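Local structure of phenolpthiocerol synthesis type-I polyketide synthase ppsA (Mycobacterium bovis, 7AKC) at residues 22-27 with 105-110; 92-97 with 289-294; 242-247 with 268-273. The protein probably takes part in building the lipid core of phthiocerols and phenolphthiocerols, this chain being the acyltransferase domain of the modular polyketide synthase. All blocks are in the same frame, centred on the assembly; numbering follows the deposited sequence.

Contact 1: 22-27 with 105-110; sequences GTVFVY and PDLVIG
Strands 23-27 and 107-110 run side by side as parallel neighbours in the five-stranded parallel sheet of the acyltransferase domain, with V24, F25, V26 and Y27 paired in turn with L107, V108, I109 and G110. Three backbone bonds hold the regular part: F25 N to L107 O, I109 N to F25 O and Y27 N to I109 O, the last at 2.9 Å. Toward the N-terminal end of both segments the pairing continues through a pair of bonds between T23 and D106. D106 N gives to T23 O, and the carboxylate of D106 turns back so that OD2 takes T23 N at 3.0 Å, using the anti lone pair. On one face of the sheet V24, L107 and I109 pack together; V24 CG1 sits 4.0 Å from both L107 CD2 and I109 CG1, and helix 270-278 lies against this face. On the other face V108 and Y27 pack on A118 and V121 of helix 115-121, while the F25 ring meets W98. G110 ends the strand where a GxSxG sequence begins, probably the nucleophile elbow of this family. F25 has CG beside its own backbone N (chi1 -81°), which turns the ring face to P105: P105 CB stands over it, 3.8 Å from the F25 ring centroid.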
ATOM      1  N   GLY A  22      14.422 -13.986   9.655  1.00 57.05           N
ATOM      2  CA  GLY A  22      13.140 -13.288   9.670  1.00 55.34           C
ATOM      3  C   GLY A  22      12.531 -13.100   8.288  1.00 54.14           C
ATOM      4  O   GLY A  22      13.227 -12.667   7.365  1.00 54.53           O
ATOM      5  N   THR A  23      11.213 -13.407   8.139  1.00 51.95           N
ATOM      6  CA  THR A  23      10.474 -13.346   6.873  1.00 50.85           C
ATOM      7  C   THR A  23       9.265 -12.429   6.932  1.00 47.14           C
ATOM      8  O   THR A  23       8.380 -12.599   7.765  1.00 46.81           O
ATOM      9  CB  THR A  23      10.034 -14.747   6.455  1.00 53.84           C
ATOM     10  OG1 THR A  23      11.200 -15.542   6.339  1.00 56.81           O
ATOM     11  CG2 THR A  23       9.280 -14.748   5.122  1.00 53.97           C
ATOM     12  N   VAL A  24       9.213 -11.474   6.025  1.00 44.40           N
ATOM     13  CA  VAL A  24       8.113 -10.512   5.958  1.00 42.19           C
ATOM     14  C   VAL A  24       7.311 -10.759   4.723  1.00 42.24           C
ATOM     15  O   VAL A  24       7.891 -10.879   3.649  1.00 42.30           O
ATOM     16  CB  VAL A  24       8.614  -9.062   5.925  1.00 40.76           C
ATOM     17  CG1 VAL A  24       7.448  -8.084   6.042  1.00 39.72           C
ATOM     18  CG2 VAL A  24       9.651  -8.806   7.020  1.00 40.96           C
ATOM     19  N   PHE A  25       5.983 -10.753   4.841  1.00 41.96           N
ATOM     20  CA  PHE A  25       5.126 -10.873   3.659  1.00 42.37           C
ATOM     21  C   PHE A  25       4.605  -9.489   3.389  1.00 40.17           C
ATOM     22  O   PHE A  25       4.092  -8.840   4.293  1.00 39.55           O
ATOM     23  CB  PHE A  25       3.975 -11.865   3.887  1.00 44.43           C
ATOM     24  CG  PHE A  25       4.345 -13.334   3.722  1.00 48.02           C
ATOM     25  CD1 PHE A  25       5.666 -13.754   3.792  1.00 50.42           C
ATOM     26  CD2 PHE A  25       3.370 -14.294   3.468  1.00 50.64           C
ATOM     27  CE1 PHE A  25       5.996 -15.107   3.661  1.00 52.51           C
ATOM     28  CE2 PHE A  25       3.709 -15.641   3.301  1.00 53.05           C
ATOM     29  CZ  PHE A  25       5.017 -16.046   3.400  1.00 53.51           C
ATOM     30  N   VAL A  26       4.755  -9.022   2.149  1.00 39.07           N
ATOM     31  CA  VAL A  26       4.348  -7.690   1.745  1.00 37.36           C
ATOM     32  C   VAL A  26       3.148  -7.774   0.800  1.00 37.58           C
ATOM     33  O   VAL A  26       3.209  -8.482  -0.197  1.00 37.71           O
ATOM     34  CB  VAL A  26       5.514  -6.895   1.125  1.00 37.14           C
ATOM     35  CG1 VAL A  26       5.046  -5.494   0.734  1.00 37.00           C
ATOM     36  CG2 VAL A  26       6.719  -6.816   2.089  1.00 36.76           C
ATOM     37  N   TYR A  27       2.061  -7.062   1.133  1.00 36.91           N
ATOM     38  CA  TYR A  27       0.833  -7.077   0.353  1.00 37.38           C
ATOM     39  C   TYR A  27       0.665  -5.758  -0.351  1.00 39.29           C
ATOM     40  O   TYR A  27       0.490  -4.742   0.315  1.00 39.62           O
ATOM     41  CB  TYR A  27      -0.362  -7.374   1.268  1.00 37.00           C
ATOM     42  CG  TYR A  27      -0.239  -8.761   1.851  1.00 38.60           C
ATOM     43  CD1 TYR A  27      -0.725  -9.867   1.167  1.00 41.06           C
ATOM     44  CD2 TYR A  27       0.474  -8.981   3.024  1.00 39.33           C
ATOM     45  CE1 TYR A  27      -0.568 -11.154   1.674  1.00 42.83           C
ATOM     46  CE2 TYR A  27       0.703 -10.272   3.504  1.00 41.37           C
ATOM     47  CZ  TYR A  27       0.159 -11.356   2.837  1.00 43.39           C
ATOM     48  OH  TYR A  27       0.337 -12.622   3.325  1.00 48.51           O
ATOM     49  N   PRO A 105       5.117 -16.085   7.376  1.00 63.63           N
ATOM     50  CA  PRO A 105       5.591 -14.755   7.793  1.00 59.77           C
ATOM     51  C   PRO A 105       5.692 -14.571   9.290  1.00 55.78           C
ATOM     52  O   PRO A 105       4.835 -15.004  10.057  1.00 56.81           O
ATOM     53  CB  PRO A 105       4.534 -13.809   7.220  1.00 60.63           C
ATOM     54  CG  PRO A 105       3.296 -14.601   7.193  1.00 62.11           C
ATOM     55  CD  PRO A 105       3.689 -16.061   7.003  1.00 62.00           C
ATOM     56  N   ASP A 106       6.776 -13.960   9.709  1.00 51.73           N
ATOM     57  CA  ASP A 106       6.957 -13.535  11.088  1.00 49.28           C
ATOM     58  C   ASP A 106       6.381 -12.107  11.278  1.00 46.94           C
ATOM     59  O   ASP A 106       6.183 -11.665  12.409  1.00 48.19           O
ATOM     60  CB  ASP A 106       8.442 -13.550  11.426  1.00 50.45           C
ATOM     61  CG  ASP A 106       9.043 -14.929  11.221  1.00 55.94           C
ATOM     62  OD1 ASP A 106       8.661 -15.861  11.975  1.00 56.78           O
ATOM     63  OD2 ASP A 106       9.876 -15.085  10.293  1.00 57.45           O
ATOM     64  N   LEU A 107       6.108 -11.404  10.170  1.00 43.43           N
ATOM     65  CA  LEU A 107       5.643 -10.038  10.154  1.00 41.16           C
ATOM     66  C   LEU A 107       5.007  -9.775   8.792  1.00 39.49           C
ATOM     67  O   LEU A 107       5.389 -10.377   7.778  1.00 39.75           O
ATOM     68  CB  LEU A 107       6.852  -9.114  10.318  1.00 40.88           C
ATOM     69  CG  LEU A 107       6.544  -7.650  10.537  1.00 41.23           C
ATOM     70  CD1 LEU A 107       6.543  -7.316  12.007  1.00 41.19           C
ATOM     71  CD2 LEU A 107       7.562  -6.772   9.823  1.00 42.66           C
ATOM     72  N   VAL A 108       3.988  -8.934   8.786  1.00 37.45           N
ATOM     73  CA  VAL A 108       3.359  -8.540   7.523  1.00 36.45           C
ATOM     74  C   VAL A 108       3.367  -7.026   7.364  1.00 34.70           C
ATOM     75  O   VAL A 108       3.301  -6.292   8.343  1.00 34.26           O
ATOM     76  CB  VAL A 108       1.948  -9.158   7.328  1.00 38.39           C
ATOM     77  CG1 VAL A 108       1.999 -10.685   7.349  1.00 39.72           C
ATOM     78  CG2 VAL A 108       0.970  -8.629   8.356  1.00 39.06           C
ATOM     79  N   ILE A 109       3.434  -6.548   6.100  1.00 33.03           N
ATOM     80  CA  ILE A 109       3.353  -5.133   5.781  1.00 31.01           C
ATOM     81  C   ILE A 109       2.429  -5.024   4.599  1.00 31.01           C
ATOM     82  O   ILE A 109       2.615  -5.693   3.597  1.00 31.61           O
ATOM     83  CB  ILE A 109       4.739  -4.520   5.473  1.00 30.20           C
ATOM     84  CG1 ILE A 109       5.653  -4.573   6.730  1.00 29.98           C
ATOM     85  CG2 ILE A 109       4.577  -3.101   4.975  1.00 29.42           C
ATOM     86  CD1 ILE A 109       7.098  -4.114   6.508  1.00 31.60           C
ATOM     87  N   GLY A 110       1.404  -4.217   4.740  1.00 30.81           N
ATOM     88  CA  GLY A 110       0.446  -3.978   3.667  1.00 30.41           C
ATOM     89  C   GLY A 110       0.668  -2.572   3.144  1.00 29.56           C
ATOM     90  O   GLY A 110       0.728  -1.623   3.920  1.00 29.82           O
TER

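Contact 2: 92-97 with 289-294; sequences LALTEL and IEISAH
I291 reaches across to L94 and T95 where helix 79-100 packs against the chain just leaving strand 287-290 of the parallel sheet, a helix packed at the C-terminal end of an inner strand of the alpha/beta acyltransferase core. The tight part is one methyl group. I291 CG2, anti to the backbone N, enters between two neighbouring helix residues, 3.7 Å from L94 CB and 3.6 Å from T95 OG1, its side chain crossing that of T95 at about a right angle. The hydroxyl it touches is already engaged: T95 OG1 is hydrogen-bonded to Q91 O, one turn back in the helix, and to Y27 OH from the sheet, so a buried polar atom is satisfied beside the methyl. F25, Y27, W98 and T319 also pack on I291. The looser part follows the chain onward. S292 and A293 meet the helix mainly through backbone, near L94 CD1, and A293 is partly exposed. On the helix, A93, E96 and L97 are exposed and do not touch the segment 289-294. S292, whose CB points away from the helix, gives its OG to E290 OE2, 2.8 Å off and approached from above the carboxylate plane; that oxygen also accepts L296 N. L94 extends to put CD1 3.8 Å from S292 O.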
ATOM      1  N   LEU A  92      -4.677 -13.907  -0.286  1.00 64.88           N
ATOM      2  CA  LEU A  92      -4.983 -14.874   0.762  1.00 67.27           C
ATOM      3  C   LEU A  92      -4.678 -16.310   0.331  1.00 70.25           C
ATOM      4  O   LEU A  92      -4.190 -17.092   1.152  1.00 70.62           O
ATOM      5  CB  LEU A  92      -6.449 -14.754   1.215  1.00 67.09           C
ATOM      6  CG  LEU A  92      -6.859 -13.428   1.867  1.00 68.39           C
ATOM      7  CD1 LEU A  92      -8.297 -13.493   2.336  1.00 69.02           C
ATOM      8  CD2 LEU A  92      -5.927 -13.053   3.041  1.00 68.08           C
ATOM      9  N   ALA A  93      -4.922 -16.648  -0.947  1.00 72.00           N
ATOM     10  CA  ALA A  93      -4.640 -18.005  -1.419  1.00 74.35           C
ATOM     11  C   ALA A  93      -3.146 -18.243  -1.669  1.00 76.26           C
ATOM     12  O   ALA A  93      -2.656 -19.354  -1.398  1.00 77.58           O
ATOM     13  CB  ALA A  93      -5.477 -18.356  -2.649  1.00 75.25           C
ATOM     14  N   LEU A  94      -2.420 -17.221  -2.156  1.00 75.88           N
ATOM     15  CA  LEU A  94      -0.979 -17.348  -2.369  1.00 76.45           C
ATOM     16  C   LEU A  94      -0.274 -17.442  -1.019  1.00 77.32           C
ATOM     17  O   LEU A  94       0.655 -18.236  -0.891  1.00 77.95           O
ATOM     18  CB  LEU A  94      -0.380 -16.186  -3.172  1.00 76.27           C
ATOM     19  CG  LEU A  94      -0.676 -16.132  -4.664  1.00 77.14           C
ATOM     20  CD1 LEU A  94      -0.201 -14.799  -5.257  1.00 76.83           C
ATOM     21  CD2 LEU A  94      -0.081 -17.306  -5.399  1.00 77.68           C
ATOM     22  N   THR A  95      -0.752 -16.696   0.006  1.00 77.24           N
ATOM     23  CA  THR A  95      -0.203 -16.756   1.360  1.00 77.77           C
ATOM     24  C   THR A  95      -0.280 -18.189   1.909  1.00 81.03           C
ATOM     25  O   THR A  95       0.688 -18.653   2.504  1.00 81.59           O
ATOM     26  CB  THR A  95      -0.953 -15.811   2.301  1.00 76.72           C
ATOM     27  OG1 THR A  95      -0.842 -14.478   1.810  1.00 76.23           O
ATOM     28  CG2 THR A  95      -0.419 -15.867   3.736  1.00 75.88           C
ATOM     29  N   GLU A  96      -1.410 -18.894   1.695  1.00 82.91           N
ATOM     30  CA  GLU A  96      -1.536 -20.270   2.192  1.00 85.83           C
ATOM     31  C   GLU A  96      -0.692 -21.272   1.386  1.00 87.97           C
ATOM     32  O   GLU A  96      -0.246 -22.282   1.940  1.00 88.79           O
ATOM     33  CB  GLU A  96      -3.008 -20.701   2.298  1.00 89.27           C
ATOM     34  CG  GLU A  96      -3.653 -20.220   3.588  1.00 95.55           C
ATOM     35  CD  GLU A  96      -5.165 -20.314   3.634  1.00104.67           C
ATOM     36  OE1 GLU A  96      -5.699 -21.447   3.585  1.00107.73           O
ATOM     37  OE2 GLU A  96      -5.816 -19.249   3.735  1.00107.59           O
ATOM     38  N   LEU A  97      -0.437 -20.971   0.099  1.00 88.77           N
ATOM     39  CA  LEU A  97       0.425 -21.789  -0.744  1.00 90.42           C
ATOM     40  C   LEU A  97       1.851 -21.724  -0.210  1.00 90.70           C
ATOM     41  O   LEU A  97       2.503 -22.759  -0.141  1.00 90.79           O
ATOM     42  CB  LEU A  97       0.391 -21.320  -2.206  1.00 92.01           C
ATOM     43  CG  LEU A  97       1.308 -22.084  -3.170  1.00 95.37           C
ATOM     44  CD1 LEU A  97       0.996 -23.568  -3.193  1.00 96.77           C
ATOM     45  CD2 LEU A  97       1.255 -21.485  -4.556  1.00 96.58           C
ATOM     46  N   ILE A 289       9.013 -10.919   1.063  1.00 44.24           N
ATOM     47  CA  ILE A 289       8.327 -11.612   0.002  1.00 46.11           C
ATOM     48  C   ILE A 289       7.075 -10.862  -0.339  1.00 47.33           C
ATOM     49  O   ILE A 289       6.191 -10.752   0.495  1.00 48.15           O
ATOM     50  CB  ILE A 289       8.019 -13.081   0.383  1.00 48.40           C
ATOM     51  CG1 ILE A 289       9.280 -13.801   0.908  1.00 49.94           C
ATOM     52  CG2 ILE A 289       7.387 -13.817  -0.804  1.00 49.78           C
ATOM     53  CD1 ILE A 289       9.054 -15.278   1.374  1.00 52.39           C
ATOM     54  N   GLU A 290       6.989 -10.358  -1.552  1.00 47.16           N
ATOM     55  CA  GLU A 290       5.787  -9.676  -2.025  1.00 47.43           C
ATOM     56  C   GLU A 290       4.806 -10.779  -2.418  1.00 49.68           C
ATOM     57  O   GLU A 290       5.170 -11.657  -3.196  1.00 50.22           O
ATOM     58  CB  GLU A 290       6.126  -8.821  -3.245  1.00 47.67           C
ATOM     59  CG  GLU A 290       4.898  -8.113  -3.799  1.00 49.40           C
ATOM     60  CD  GLU A 290       5.168  -7.199  -4.976  1.00 51.31           C
ATOM     61  OE1 GLU A 290       6.270  -6.612  -5.034  1.00 50.28           O
ATOM     62  OE2 GLU A 290       4.284  -7.086  -5.858  1.00 54.72           O
ATOM     63  N   ILE A 291       3.596 -10.778  -1.850  1.00 51.40           N
ATOM     64  CA  ILE A 291       2.595 -11.804  -2.142  1.00 54.85           C
ATOM     65  C   ILE A 291       1.695 -11.287  -3.236  1.00 57.51           C
ATOM     66  O   ILE A 291       0.660 -10.675  -2.954  1.00 58.25           O
ATOM     67  CB  ILE A 291       1.810 -12.222  -0.871  1.00 55.65           C
ATOM     68  CG1 ILE A 291       2.766 -12.474   0.331  1.00 56.40           C
ATOM     69  CG2 ILE A 291       0.947 -13.443  -1.146  1.00 56.34           C
ATOM     70  CD1 ILE A 291       3.828 -13.543   0.071  1.00 57.84           C
ATOM     71  N   SER A 292       2.117 -11.458  -4.490  1.00 58.90           N
ATOM     72  CA  SER A 292       1.369 -10.919  -5.621  1.00 60.94           C
ATOM     73  C   SER A 292       1.528 -11.775  -6.884  1.00 63.57           C
ATOM     74  O   SER A 292       2.411 -12.624  -6.947  1.00 63.72           O
ATOM     75  CB  SER A 292       1.863  -9.511  -5.927  1.00 61.23           C
ATOM     76  OG  SER A 292       3.205  -9.576  -6.382  1.00 61.53           O
ATOM     77  N   ALA A 293       0.734 -11.477  -7.914  1.00 66.26           N
ATOM     78  CA  ALA A 293       0.807 -12.167  -9.201  1.00 68.16           C
ATOM     79  C   ALA A 293       1.987 -11.666 -10.072  1.00 69.17           C
ATOM     80  O   ALA A 293       2.286 -12.299 -11.075  1.00 69.72           O
ATOM     81  CB  ALA A 293      -0.510 -12.004  -9.953  1.00 69.49           C
ATOM     82  N   HIS A 294       2.663 -10.546  -9.684  1.00 68.88           N
ATOM     83  CA  HIS A 294       3.788  -9.926 -10.403  1.00 68.81           C
ATOM     84  C   HIS A 294       4.510  -8.926  -9.480  1.00 66.81           C
ATOM     85  O   HIS A 294       3.870  -8.050  -8.897  1.00 66.20           O
ATOM     86  CB  HIS A 294       3.304  -9.221 -11.690  1.00 71.58           C
ATOM     87  CG  HIS A 294       4.424  -8.689 -12.532  1.00 76.85           C
ATOM     88  ND1 HIS A 294       5.088  -9.494 -13.442  1.00 79.31           N
ATOM     89  CD2 HIS A 294       4.987  -7.457 -12.548  1.00 79.24           C
ATOM     90  CE1 HIS A 294       6.019  -8.727 -13.988  1.00 80.06           C
ATOM     91  NE2 HIS A 294       5.996  -7.495 -13.483  1.00 80.85           N
TER

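Contact 3: 242-247 with 268-273; sequences ISTTYA and VHFQQA
The chain leaving strand 240-242 passes the start of helix 270-278, closest where T244 and H269 have CA atoms 4.5 Å apart, and H269 N gives a nearly straight bond to T244 O at 2.7 Å (173°). H269 is the N-cap residue and the centre of an inverse gamma turn. With chi1 at -59°, CG opposite the carbonyl carbon, the imidazole comes back to the carbonyl of T244: H269 ND1 donates to T244 O at 3.0 Å, in the ring plane but from well above the carbonyl plane, whereas H269 N comes in that plane on a lone pair. Over one face of the ring lies the peptide between Y246 and A247, with A247 N 3.5 Å above its centre. On the apolar side A273 CB meets I242 CG2 at 3.6 Å and T244 CG2 at 3.7 Å. S243 OG accepts T245 N in an ST turn and also bonds E115, whose carboxylate takes T244 N as well. T244 OG1 pairs with G110 O, at the probable nucleophile elbow. Because T244 O can only accept, the ND1 bond implies that a proton sits on H269 ND1; the two bonds together tie T244 to the N-cap residue and set the rotation of its ring.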
ATOM      1  N   ILE A 242       3.324  -4.170  10.727  1.00 33.75           N
ATOM      2  CA  ILE A 242       3.689  -2.771  10.722  1.00 32.56           C
ATOM      3  C   ILE A 242       2.722  -2.096   9.772  1.00 31.81           C
ATOM      4  O   ILE A 242       2.645  -2.454   8.581  1.00 32.08           O
ATOM      5  CB  ILE A 242       5.146  -2.466  10.341  1.00 31.70           C
ATOM      6  CG1 ILE A 242       6.114  -3.294  11.222  1.00 32.27           C
ATOM      7  CG2 ILE A 242       5.401  -0.952  10.436  1.00 30.82           C
ATOM      8  CD1 ILE A 242       7.533  -3.101  10.887  1.00 35.32           C
ATOM      9  N   SER A 243       1.899  -1.189  10.301  1.00 30.79           N
ATOM     10  CA  SER A 243       0.967  -0.447   9.443  1.00 27.82           C
ATOM     11  C   SER A 243       1.723   0.603   8.635  1.00 27.27           C
ATOM     12  O   SER A 243       2.680   1.195   9.116  1.00 27.52           O
ATOM     13  CB  SER A 243      -0.059   0.267  10.315  1.00 27.80           C
ATOM     14  OG  SER A 243      -0.982   1.017   9.545  1.00 28.74           O
ATOM     15  N   THR A 244       1.254   0.873   7.429  1.00 26.14           N
ATOM     16  CA  THR A 244       1.782   1.950   6.605  1.00 25.29           C
ATOM     17  C   THR A 244       0.840   3.178   6.670  1.00 24.55           C
ATOM     18  O   THR A 244       1.057   4.181   5.955  1.00 24.68           O
ATOM     19  CB  THR A 244       1.929   1.462   5.152  1.00 26.43           C
ATOM     20  OG1 THR A 244       0.657   0.992   4.633  1.00 26.16           O
ATOM     21  CG2 THR A 244       3.048   0.383   4.999  1.00 25.61           C
ATOM     22  N   THR A 245      -0.176   3.145   7.518  1.00 24.63           N
ATOM     23  CA  THR A 245      -1.149   4.207   7.632  1.00 25.12           C
ATOM     24  C   THR A 245      -0.670   5.484   8.316  1.00 25.25           C
ATOM     25  O   THR A 245      -1.044   6.604   7.877  1.00 24.99           O
ATOM     26  CB  THR A 245      -2.402   3.665   8.326  1.00 26.37           C
ATOM     27  OG1 THR A 245      -2.979   2.661   7.471  1.00 26.75           O
ATOM     28  CG2 THR A 245      -3.439   4.763   8.617  1.00 26.85           C
ATOM     29  N   TYR A 246       0.118   5.311   9.376  1.00 26.55           N
ATOM     30  CA  TYR A 246       0.535   6.454  10.215  1.00 28.13           C
ATOM     31  C   TYR A 246       2.026   6.774  10.106  1.00 28.02           C
ATOM     32  O   TYR A 246       2.844   5.869   9.962  1.00 26.86           O
ATOM     33  CB  TYR A 246       0.187   6.161  11.677  1.00 29.38           C
ATOM     34  CG  TYR A 246      -1.221   5.682  11.901  1.00 32.61           C
ATOM     35  CD1 TYR A 246      -2.263   6.584  12.021  1.00 33.30           C
ATOM     36  CD2 TYR A 246      -1.512   4.333  11.995  1.00 34.79           C
ATOM     37  CE1 TYR A 246      -3.561   6.159  12.226  1.00 35.71           C
ATOM     38  CE2 TYR A 246      -2.806   3.892  12.195  1.00 37.02           C
ATOM     39  CZ  TYR A 246      -3.834   4.807  12.311  1.00 37.99           C
ATOM     40  OH  TYR A 246      -5.115   4.390  12.511  1.00 40.64           O
ATOM     41  N   ALA A 247       2.342   8.063  10.206  1.00 29.19           N
ATOM     42  CA  ALA A 247       3.747   8.481  10.206  1.00 31.81           C
ATOM     43  C   ALA A 247       4.449   7.944  11.459  1.00 34.16           C
ATOM     44  O   ALA A 247       5.641   7.680  11.414  1.00 35.67           O
ATOM     45  CB  ALA A 247       3.857  10.014  10.179  1.00 32.59           C
ATOM     46  N   VAL A 268       0.822   6.641   2.194  1.00 21.53           N
ATOM     47  CA  VAL A 268       1.237   5.244   2.483  1.00 21.54           C
ATOM     48  C   VAL A 268       2.708   5.296   2.921  1.00 22.03           C
ATOM     49  O   VAL A 268       3.584   5.635   2.097  1.00 21.89           O
ATOM     50  CB  VAL A 268       1.119   4.393   1.216  1.00 22.39           C
ATOM     51  CG1 VAL A 268       1.641   2.974   1.490  1.00 22.68           C
ATOM     52  CG2 VAL A 268      -0.321   4.378   0.682  1.00 23.75           C
ATOM     53  N   HIS A 269       2.970   5.023   4.204  1.00 21.34           N
ATOM     54  CA  HIS A 269       4.316   5.128   4.792  1.00 20.26           C
ATOM     55  C   HIS A 269       5.101   3.847   4.553  1.00 21.14           C
ATOM     56  O   HIS A 269       5.471   3.143   5.486  1.00 22.23           O
ATOM     57  CB  HIS A 269       4.197   5.520   6.307  1.00 21.49           C
ATOM     58  CG  HIS A 269       3.486   6.827   6.513  1.00 23.10           C
ATOM     59  ND1 HIS A 269       2.097   6.916   6.565  1.00 24.77           N
ATOM     60  CD2 HIS A 269       4.001   8.088   6.530  1.00 24.42           C
ATOM     61  CE1 HIS A 269       1.817   8.213   6.675  1.00 26.22           C
ATOM     62  NE2 HIS A 269       2.932   8.952   6.696  1.00 26.48           N
ATOM     63  N   PHE A 270       5.256   3.474   3.275  1.00 21.47           N
ATOM     64  CA  PHE A 270       5.861   2.195   2.898  1.00 21.56           C
ATOM     65  C   PHE A 270       7.323   2.139   3.201  1.00 22.14           C
ATOM     66  O   PHE A 270       7.789   1.211   3.883  1.00 23.23           O
ATOM     67  CB  PHE A 270       5.589   1.932   1.406  1.00 21.25           C
ATOM     68  CG  PHE A 270       6.055   0.566   0.963  1.00 22.72           C
ATOM     69  CD1 PHE A 270       5.459  -0.588   1.463  1.00 23.24           C
ATOM     70  CD2 PHE A 270       7.091   0.432   0.057  1.00 24.67           C
ATOM     71  CE1 PHE A 270       5.884  -1.844   1.061  1.00 25.66           C
ATOM     72  CE2 PHE A 270       7.568  -0.828  -0.293  1.00 26.98           C
ATOM     73  CZ  PHE A 270       6.954  -1.968   0.200  1.00 26.73           C
ATOM     74  N   GLN A 271       8.104   3.160   2.721  1.00 21.48           N
ATOM     75  CA  GLN A 271       9.529   3.185   3.052  1.00 22.67           C
ATOM     76  C   GLN A 271       9.791   3.069   4.590  1.00 23.31           C
ATOM     77  O   GLN A 271      10.647   2.318   5.040  1.00 24.19           O
ATOM     78  CB  GLN A 271      10.089   4.508   2.534  1.00 25.15           C
ATOM     79  CG  GLN A 271      11.533   4.724   2.986  1.00 24.93           C
ATOM     80  CD  GLN A 271      12.031   6.086   2.610  1.00 27.67           C
ATOM     81  OE1 GLN A 271      11.618   6.679   1.620  1.00 30.23           O
ATOM     82  NE2 GLN A 271      12.940   6.610   3.429  1.00 28.46           N
ATOM     83  N   GLN A 272       9.017   3.807   5.370  1.00 23.03           N
ATOM     84  CA  GLN A 272       9.179   3.842   6.818  1.00 21.94           C
ATOM     85  C   GLN A 272       8.887   2.488   7.428  1.00 23.19           C
ATOM     86  O   GLN A 272       9.614   2.079   8.329  1.00 23.83           O
ATOM     87  CB  GLN A 272       8.253   4.917   7.445  1.00 22.43           C
ATOM     88  CG  GLN A 272       8.525   6.376   6.992  1.00 22.68           C
ATOM     89  CD  GLN A 272       7.813   6.775   5.708  1.00 24.70           C
ATOM     90  OE1 GLN A 272       7.277   5.964   4.960  1.00 23.99           O
ATOM     91  NE2 GLN A 272       7.763   8.070   5.461  1.00 28.48           N
ATOM     92  N   ALA A 273       7.831   1.777   6.952  1.00 22.50           N
ATOM     93  CA  ALA A 273       7.532   0.449   7.493  1.00 23.97           C
ATOM     94  C   ALA A 273       8.625  -0.566   7.113  1.00 24.57           C
ATOM     95  O   ALA A 273       9.079  -1.328   7.955  1.00 25.75           O
ATOM     96  CB  ALA A 273       6.163  -0.032   6.992  1.00 23.76           C
TER

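How the contacts relate
Contact 1 is the middle of the arrangement. Its centre lies about 11 Å from that of contact 2 and about 13 Å from that of contact 3, while the centres of contacts 2 and 3 are about 20 Å apart and the two do not touch. Across the parallel sheet the order is 240-242, 107-110, 23-27, 287-290, so contact 3 opens from one flank of the pair and contact 2 from the other. V26 N to I289 O and I242 N to V108 O are probable bonds extending the sheet both ways. Along the chain contacts 1 and 2 alternate their segments, and contact 3 falls later, between the two halves of contact 2. Residues far apart in sequence thus build one acyltransferase core around the strand leading to the GxSxG pattern.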